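Local atomic coordinates of probable acrylyl-CoA reductase AcuI (Escherichia coli, PDB entry 1O89), a protein that probably catalyses the NADPH-dependent reduction of acrylyl-CoA to propanoyl-CoA and works as a homodimer. Residues Leu41-Val55 against His115-Gly127. Sequence-based numbering, arbitrary orientation.
Sequences LDESRLPEGDVTVDV and HWGGLAEQARVKG
The guanidinium of Arg124 carries Leu46 CB over the centre of one face, while Thr52 OG1 lies near its edge, tilted out of the plane. Pro47 CG lies over one face of the His115 ring in a CH-pi contact, 3.7 Å from the ring centroid, with Glu48 O at the ring edge. These groups belong to the GroES-like domain of the zinc-containing alcohol dehydrogenase family, where strand 51-59 pairs antiparallel with strand 122-125. In the ring plane, His115 NE2 donates to Arg124 O at 2.6 Å. Leu46 CD2 meets the Trp116 indole at its edge, and Trp116 CH2 lies over the rim of one face of the Arg45 guanidinium, the two planes steeply inclined. A classic beta bulge sets Asp50 and Val51 together opposite Val125, where Val51 and Val125 exchange two backbone hydrogen bonds. With CG anti to the backbone N (chi1 -167°) and a bend at chi3, Arg124 lies across Leu46, and its NE makes a bent bond to Thr52 OG1 (3.2 Å, 144°). Replacing Arg124 by an alanine would probably leave Thr52 OG1 without this donor and open a gap beside Leu46 CB. The contact is away from the NADP-binding residues. Gln122 NE2 donates almost straight to Glu43 OE2 (3.0 Å, 173°), which also forms a salt bridge with Arg91. Arg91 makes another to Asp54 OD1. Buried Gln122 OE1 has no polar partner and rests 3.7 Å from Thr52 CG2.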
ATOM      1  N   LEU A  41     -44.521  -8.078  -6.205  1.00 69.30           N
ATOM      2  CA  LEU A  41     -43.770  -8.570  -7.355  1.00 68.25           C
ATOM      3  C   LEU A  41     -43.845 -10.086  -7.418  1.00 69.24           C
ATOM      4  O   LEU A  41     -43.715 -10.760  -6.397  1.00 68.44           O
ATOM      5  CB  LEU A  41     -42.307  -8.140  -7.247  1.00 64.55           C
ATOM      6  CG  LEU A  41     -42.032  -6.637  -7.274  1.00 64.18           C
ATOM      7  CD1 LEU A  41     -40.563  -6.381  -7.026  1.00 61.60           C
ATOM      8  CD2 LEU A  41     -42.461  -6.040  -8.594  1.00 67.46           C
ATOM      9  N   ASP A  42     -44.027 -10.619  -8.622  1.00 71.34           N
ATOM     10  CA  ASP A  42     -44.081 -12.061  -8.811  1.00 73.49           C
ATOM     11  C   ASP A  42     -42.696 -12.677  -8.595  1.00 70.60           C
ATOM     12  O   ASP A  42     -41.674 -12.102  -8.986  1.00 67.78           O
ATOM     13  CB  ASP A  42     -44.608 -12.387 -10.212  1.00 77.53           C
ATOM     14  CG  ASP A  42     -45.115 -13.812 -10.330  1.00 82.37           C
ATOM     15  OD1 ASP A  42     -44.274 -14.732 -10.428  1.00 84.17           O
ATOM     16  OD2 ASP A  42     -46.328 -14.113 -10.338  1.00 87.00           O
ATOM     17  N   GLU A  43     -42.673 -13.843  -7.957  1.00 71.59           N
ATOM     18  CA  GLU A  43     -41.438 -14.597  -7.723  1.00 70.11           C
ATOM     19  C   GLU A  43     -40.599 -14.819  -8.991  1.00 70.27           C
ATOM     20  O   GLU A  43     -39.375 -14.913  -8.920  1.00 68.01           O
ATOM     21  CB  GLU A  43     -41.754 -15.969  -7.107  1.00 73.31           C
ATOM     22  CG  GLU A  43     -41.275 -16.136  -5.675  1.00 72.54           C
ATOM     23  CD  GLU A  43     -42.050 -17.208  -4.936  1.00 78.50           C
ATOM     24  OE1 GLU A  43     -42.172 -18.336  -5.474  1.00 82.74           O
ATOM     25  OE2 GLU A  43     -42.544 -16.921  -3.821  1.00 79.92           O
ATOM     26  N   SER A  44     -41.265 -14.927 -10.137  1.00 72.99           N
ATOM     27  CA  SER A  44     -40.585 -15.175 -11.401  1.00 74.07           C
ATOM     28  C   SER A  44     -39.691 -14.016 -11.854  1.00 70.86           C
ATOM     29  O   SER A  44     -38.807 -14.208 -12.680  1.00 71.86           O
ATOM     30  CB  SER A  44     -41.603 -15.520 -12.497  1.00 78.48           C
ATOM     31  OG  SER A  44     -42.509 -14.457 -12.726  1.00 78.54           O
ATOM     32  N   ARG A  45     -39.917 -12.825 -11.309  1.00 68.04           N
ATOM     33  CA  ARG A  45     -39.188 -11.631 -11.722  1.00 65.77           C
ATOM     34  C   ARG A  45     -37.850 -11.484 -11.000  1.00 61.89           C
ATOM     35  O   ARG A  45     -37.029 -10.668 -11.400  1.00 60.24           O
ATOM     36  CB  ARG A  45     -40.052 -10.377 -11.524  1.00 65.74           C
ATOM     37  CG  ARG A  45     -41.060 -10.135 -12.668  1.00 71.15           C
ATOM     38  CD  ARG A  45     -41.781  -8.782 -12.602  1.00 73.62           C
ATOM     39  NE  ARG A  45     -40.904  -7.649 -12.927  1.00 74.09           N
ATOM     40  CZ  ARG A  45     -41.115  -6.381 -12.560  1.00 75.37           C
ATOM     41  NH1 ARG A  45     -42.182  -6.039 -11.840  1.00 77.12           N
ATOM     42  NH2 ARG A  45     -40.247  -5.437 -12.909  1.00 75.52           N
ATOM     43  N   LEU A  46     -37.636 -12.272  -9.943  1.00 60.12           N
ATOM     44  CA  LEU A  46     -36.381 -12.250  -9.201  1.00 57.18           C
ATOM     45  C   LEU A  46     -35.219 -12.553 -10.139  1.00 57.90           C
ATOM     46  O   LEU A  46     -35.393 -13.308 -11.082  1.00 61.54           O
ATOM     47  CB  LEU A  46     -36.409 -13.269  -8.058  1.00 56.39           C
ATOM     48  CG  LEU A  46     -37.251 -12.899  -6.828  1.00 55.18           C
ATOM     49  CD1 LEU A  46     -37.246 -14.044  -5.827  1.00 55.99           C
ATOM     50  CD2 LEU A  46     -36.781 -11.620  -6.161  1.00 50.19           C
ATOM     51  N   PRO A  47     -34.044 -11.971  -9.898  1.00 56.08           N
ATOM     52  CA  PRO A  47     -32.882 -12.189 -10.773  1.00 57.58           C
ATOM     53  C   PRO A  47     -32.317 -13.594 -10.609  1.00 59.37           C
ATOM     54  O   PRO A  47     -32.650 -14.271  -9.631  1.00 57.61           O
ATOM     55  CB  PRO A  47     -31.868 -11.157 -10.269  1.00 55.07           C
ATOM     56  CG  PRO A  47     -32.196 -11.012  -8.850  1.00 52.84           C
ATOM     57  CD  PRO A  47     -33.704 -11.086  -8.769  1.00 53.10           C
ATOM     58  N   GLU A  48     -31.480 -14.007 -11.561  1.00 62.88           N
ATOM     59  CA  GLU A  48     -30.873 -15.337 -11.556  1.00 66.22           C
ATOM     60  C   GLU A  48     -30.036 -15.549 -10.288  1.00 64.52           C
ATOM     61  O   GLU A  48     -29.351 -14.639  -9.819  1.00 62.55           O
ATOM     62  CB  GLU A  48     -30.008 -15.554 -12.808  1.00 70.11           C
ATOM     63  CG  GLU A  48     -30.819 -15.775 -14.078  1.00 75.19           C
ATOM     64  CD  GLU A  48     -29.978 -16.201 -15.276  1.00 83.25           C
ATOM     65  OE1 GLU A  48     -29.075 -17.067 -15.116  1.00 86.98           O
ATOM     66  OE2 GLU A  48     -30.234 -15.684 -16.396  1.00 87.16           O
ATOM     67  N   GLY A  49     -30.125 -16.758  -9.742  1.00 65.89           N
ATOM     68  CA  GLY A  49     -29.414 -17.152  -8.532  1.00 64.66           C
ATOM     69  C   GLY A  49     -29.854 -18.539  -8.081  1.00 66.91           C
ATOM     70  O   GLY A  49     -30.972 -18.975  -8.383  1.00 68.24           O
ATOM     71  N   ASP A  50     -28.971 -19.242  -7.373  1.00 67.76           N
ATOM     72  CA  ASP A  50     -29.272 -20.600  -6.894  1.00 70.71           C
ATOM     73  C   ASP A  50     -29.678 -20.659  -5.412  1.00 68.11           C
ATOM     74  O   ASP A  50     -29.924 -21.735  -4.884  1.00 70.95           O
ATOM     75  CB  ASP A  50     -28.110 -21.575  -7.181  1.00 75.32           C
ATOM     76  CG  ASP A  50     -26.750 -21.012  -6.818  1.00 74.76           C
ATOM     77  OD1 ASP A  50     -26.673 -20.139  -5.930  1.00 70.91           O
ATOM     78  OD2 ASP A  50     -25.697 -21.384  -7.378  1.00 79.55           O
ATOM     79  N   VAL A  51     -29.759 -19.510  -4.749  1.00 63.02           N
ATOM     80  CA  VAL A  51     -30.253 -19.449  -3.376  1.00 60.90           C
ATOM     81  C   VAL A  51     -31.256 -18.318  -3.252  1.00 57.48           C
ATOM     82  O   VAL A  51     -30.947 -17.163  -3.565  1.00 54.57           O
ATOM     83  CB  VAL A  51     -29.124 -19.239  -2.340  1.00 59.67           C
ATOM     84  CG1 VAL A  51     -29.666 -19.390  -0.921  1.00 59.13           C
ATOM     85  CG2 VAL A  51     -27.978 -20.215  -2.580  1.00 63.51           C
ATOM     86  N   THR A  52     -32.462 -18.663  -2.809  1.00 58.08           N
ATOM     87  CA  THR A  52     -33.475 -17.679  -2.457  1.00 56.09           C
ATOM     88  C   THR A  52     -33.549 -17.539  -0.935  1.00 55.19           C
ATOM     89  O   THR A  52     -33.598 -18.537  -0.220  1.00 57.45           O
ATOM     90  CB  THR A  52     -34.828 -18.082  -3.050  1.00 58.26           C
ATOM     91  OG1 THR A  52     -34.697 -18.205  -4.465  1.00 59.45           O
ATOM     92  CG2 THR A  52     -35.869 -16.978  -2.882  1.00 56.69           C
ATOM     93  N   VAL A  53     -33.537 -16.296  -0.460  1.00 52.24           N
ATOM     94  CA  VAL A  53     -33.552 -15.985   0.968  1.00 51.74           C
ATOM     95  C   VAL A  53     -34.820 -15.185   1.327  1.00 51.44           C
ATOM     96  O   VAL A  53     -35.174 -14.212   0.645  1.00 49.53           O
ATOM     97  CB  VAL A  53     -32.304 -15.159   1.369  1.00 49.34           C
ATOM     98  CG1 VAL A  53     -32.288 -14.880   2.866  1.00 48.65           C
ATOM     99  CG2 VAL A  53     -31.021 -15.869   0.941  1.00 50.21           C
ATOM    100  N   ASP A  54     -35.514 -15.653   2.368  1.00 53.42           N
ATOM    101  CA  ASP A  54     -36.569 -14.903   3.060  1.00 53.45           C
ATOM    102  C   ASP A  54     -35.923 -13.850   3.951  1.00 51.53           C
ATOM    103  O   ASP A  54     -35.365 -14.164   5.000  1.00 51.80           O
ATOM    104  CB  ASP A  54     -37.417 -15.826   3.941  1.00 56.62           C
ATOM    105  CG  ASP A  54     -38.315 -16.745   3.137  1.00 59.34           C
ATOM    106  OD1 ASP A  54     -38.875 -16.301   2.115  1.00 59.37           O
ATOM    107  OD2 ASP A  54     -38.514 -17.931   3.450  1.00 59.77           O
ATOM    108  N   VAL A  55     -35.977 -12.603   3.513  1.00 50.13           N
ATOM    109  CA  VAL A  55     -35.309 -11.516   4.201  1.00 48.35           C
ATOM    110  C   VAL A  55     -36.121 -11.141   5.428  1.00 49.64           C
ATOM    111  O   VAL A  55     -37.358 -11.026   5.392  1.00 51.52           O
ATOM    112  CB  VAL A  55     -35.114 -10.314   3.254  1.00 46.95           C
ATOM    113  CG1 VAL A  55     -34.397  -9.154   3.952  1.00 46.14           C
ATOM    114  CG2 VAL A  55     -34.336 -10.749   2.039  1.00 46.87           C
ATOM    115  N   HIS A 115     -28.088  -5.552  -8.844  1.00 53.49           N
ATOM    116  CA  HIS A 115     -28.740  -6.830  -8.644  1.00 51.94           C
ATOM    117  C   HIS A 115     -29.749  -6.650  -7.506  1.00 48.72           C
ATOM    118  O   HIS A 115     -29.386  -6.150  -6.459  1.00 49.12           O
ATOM    119  CB  HIS A 115     -27.680  -7.898  -8.323  1.00 52.08           C
ATOM    120  CG  HIS A 115     -28.241  -9.259  -8.055  1.00 51.61           C
ATOM    121  ND1 HIS A 115     -28.012 -10.335  -8.881  1.00 53.32           N
ATOM    122  CD2 HIS A 115     -29.013  -9.724  -7.042  1.00 50.96           C
ATOM    123  CE1 HIS A 115     -28.629 -11.400  -8.399  1.00 52.66           C
ATOM    124  NE2 HIS A 115     -29.235 -11.059  -7.277  1.00 49.44           N
ATOM    125  N   TRP A 116     -31.003  -7.036  -7.715  1.00 47.49           N
ATOM    126  CA  TRP A 116     -32.069  -6.818  -6.735  1.00 45.96           C
ATOM    127  C   TRP A 116     -31.646  -7.275  -5.349  1.00 44.28           C
ATOM    128  O   TRP A 116     -31.249  -8.412  -5.164  1.00 44.47           O
ATOM    129  CB  TRP A 116     -33.364  -7.538  -7.132  1.00 46.42           C
ATOM    130  CG  TRP A 116     -34.151  -6.868  -8.231  1.00 47.24           C
ATOM    131  CD1 TRP A 116     -33.764  -5.806  -9.007  1.00 48.00           C
ATOM    132  CD2 TRP A 116     -35.459  -7.222  -8.674  1.00 47.83           C
ATOM    133  NE1 TRP A 116     -34.753  -5.483  -9.904  1.00 47.48           N
ATOM    134  CE2 TRP A 116     -35.811  -6.334  -9.716  1.00 48.80           C
ATOM    135  CE3 TRP A 116     -36.382  -8.209  -8.299  1.00 48.57           C
ATOM    136  CZ2 TRP A 116     -37.038  -6.406 -10.383  1.00 50.36           C
ATOM    137  CZ3 TRP A 116     -37.607  -8.269  -8.956  1.00 50.50           C
ATOM    138  CH2 TRP A 116     -37.918  -7.372  -9.988  1.00 50.81           C
ATOM    139  N   GLY A 117     -31.792  -6.392  -4.372  1.00 43.58           N
ATOM    140  CA  GLY A 117     -31.222  -6.598  -3.060  1.00 42.33           C
ATOM    141  C   GLY A 117     -32.208  -6.719  -1.933  1.00 41.50           C
ATOM    142  O   GLY A 117     -33.269  -7.307  -2.088  1.00 41.07           O
ATOM    143  N   GLY A 118     -31.862  -6.109  -0.805  1.00 41.40           N
ATOM    144  CA  GLY A 118     -32.421  -6.471   0.487  1.00 40.91           C
ATOM    145  C   GLY A 118     -33.742  -5.884   0.883  1.00 41.80           C
ATOM    146  O   GLY A 118     -34.376  -6.397   1.794  1.00 42.50           O
ATOM    147  N   LEU A 119     -34.182  -4.819   0.231  1.00 43.03           N
ATOM    148  CA  LEU A 119     -35.423  -4.156   0.643  1.00 44.44           C
ATOM    149  C   LEU A 119     -36.618  -4.835  -0.019  1.00 44.81           C
ATOM    150  O   LEU A 119     -37.363  -4.253  -0.799  1.00 45.86           O
ATOM    151  CB  LEU A 119     -35.363  -2.640   0.380  1.00 46.57           C
ATOM    152  CG  LEU A 119     -34.589  -1.738   1.384  1.00 49.43           C
ATOM    153  CD1 LEU A 119     -34.406  -2.332   2.767  1.00 51.07           C
ATOM    154  CD2 LEU A 119     -33.245  -1.445   0.867  1.00 50.68           C
ATOM    155  N   ALA A 120     -36.797  -6.096   0.346  1.00 44.08           N
ATOM    156  CA  ALA A 120     -37.775  -6.970  -0.273  1.00 45.09           C
ATOM    157  C   ALA A 120     -37.931  -8.205   0.606  1.00 45.30           C
ATOM    158  O   ALA A 120     -37.012  -8.546   1.345  1.00 44.20           O
ATOM    159  CB  ALA A 120     -37.317  -7.368  -1.652  1.00 44.63           C
ATOM    160  N   GLU A 121     -39.077  -8.874   0.519  1.00 47.12           N
ATOM    161  CA  GLU A 121     -39.322 -10.078   1.319  1.00 48.92           C
ATOM    162  C   GLU A 121     -38.478 -11.250   0.838  1.00 48.30           C
ATOM    163  O   GLU A 121     -38.244 -12.195   1.588  1.00 49.25           O
ATOM    164  CB  GLU A 121     -40.797 -10.472   1.291  1.00 52.13           C
ATOM    165  CG  GLU A 121     -41.685  -9.460   1.996  1.00 55.73           C
ATOM    166  CD  GLU A 121     -43.159  -9.800   1.935  1.00 61.40           C
ATOM    167  OE1 GLU A 121     -43.592 -10.535   1.019  1.00 63.57           O
ATOM    168  OE2 GLU A 121     -43.887  -9.312   2.813  1.00 66.58           O
ATOM    169  N   GLN A 122     -38.036 -11.193  -0.413  1.00 47.36           N
ATOM    170  CA  GLN A 122     -37.174 -12.232  -0.947  1.00 47.66           C
ATOM    171  C   GLN A 122     -36.063 -11.645  -1.788  1.00 46.14           C
ATOM    172  O   GLN A 122     -36.267 -10.645  -2.473  1.00 45.82           O
ATOM    173  CB  GLN A 122     -37.980 -13.199  -1.808  1.00 50.65           C
ATOM    174  CG  GLN A 122     -39.235 -13.775  -1.153  1.00 53.23           C
ATOM    175  CD  GLN A 122     -39.878 -14.819  -2.030  1.00 57.63           C
ATOM    176  OE1 GLN A 122     -39.191 -15.454  -2.819  1.00 57.99           O
ATOM    177  NE2 GLN A 122     -41.197 -14.999  -1.903  1.00 61.40           N
ATOM    178  N   ALA A 123     -34.895 -12.277  -1.727  1.00 46.12           N
ATOM    179  CA  ALA A 123     -33.771 -11.968  -2.599  1.00 45.61           C
ATOM    180  C   ALA A 123     -33.216 -13.270  -3.180  1.00 48.27           C
ATOM    181  O   ALA A 123     -33.156 -14.280  -2.489  1.00 49.71           O
ATOM    182  CB  ALA A 123     -32.706 -11.249  -1.825  1.00 44.31           C
ATOM    183  N   ARG A 124     -32.869 -13.262  -4.462  1.00 49.60           N
ATOM    184  CA  ARG A 124     -32.243 -14.411  -5.119  1.00 52.25           C
ATOM    185  C   ARG A 124     -30.814 -14.018  -5.500  1.00 51.86           C
ATOM    186  O   ARG A 124     -30.593 -13.037  -6.211  1.00 50.77           O
ATOM    187  CB  ARG A 124     -33.039 -14.851  -6.353  1.00 54.66           C
ATOM    188  CG  ARG A 124     -32.625 -16.226  -6.898  1.00 59.73           C
ATOM    189  CD  ARG A 124     -33.554 -16.848  -7.954  1.00 64.52           C
ATOM    190  NE  ARG A 124     -34.926 -17.020  -7.472  1.00 67.57           N
ATOM    191  CZ  ARG A 124     -36.002 -17.192  -8.249  1.00 72.38           C
ATOM    192  NH1 ARG A 124     -35.899 -17.212  -9.579  1.00 74.51           N
ATOM    193  NH2 ARG A 124     -37.202 -17.348  -7.683  1.00 73.85           N
ATOM    194  N   VAL A 125     -29.862 -14.782  -4.986  1.00 52.92           N
ATOM    195  CA  VAL A 125     -28.449 -14.501  -5.135  1.00 53.43           C
ATOM    196  C   VAL A 125     -27.648 -15.769  -5.400  1.00 56.83           C
ATOM    197  O   VAL A 125     -28.154 -16.882  -5.259  1.00 58.65           O
ATOM    198  CB  VAL A 125     -27.901 -13.836  -3.861  1.00 51.96           C
ATOM    199  CG1 VAL A 125     -28.567 -12.457  -3.640  1.00 49.18           C
ATOM    200  CG2 VAL A 125     -28.092 -14.736  -2.633  1.00 51.77           C
ATOM    201  N   LYS A 126     -26.395 -15.587  -5.802  1.00 58.51           N
ATOM    202  CA  LYS A 126     -25.446 -16.683  -5.900  1.00 61.92           C
ATOM    203  C   LYS A 126     -25.002 -17.096  -4.495  1.00 60.89           C
ATOM    204  O   LYS A 126     -24.792 -16.249  -3.639  1.00 57.25           O
ATOM    205  CB  LYS A 126     -24.232 -16.264  -6.734  1.00 64.50           C
ATOM    206  CG  LYS A 126     -24.563 -15.878  -8.163  1.00 67.30           C
ATOM    207  CD  LYS A 126     -23.296 -15.559  -8.953  1.00 72.42           C
ATOM    208  CE  LYS A 126     -23.546 -15.576 -10.462  1.00 77.41           C
ATOM    209  NZ  LYS A 126     -23.457 -14.209 -11.081  1.00 78.45           N
ATOM    210  N   GLY A 127     -24.840 -18.400  -4.271  1.00 63.93           N
ATOM    211  CA  GLY A 127     -24.481 -18.925  -2.961  1.00 64.01           C
ATOM    212  C   GLY A 127     -23.117 -18.456  -2.509  1.00 64.33           C
ATOM    213  O   GLY A 127     -22.903 -18.244  -1.315  1.00 63.22           O
TER
HETATM  214  O   HOH W   1     -23.381 -20.252  -6.125  1.00 59.10           O
HETATM  215  O   HOH W   2     -39.429 -12.383   4.359  1.00 59.98           O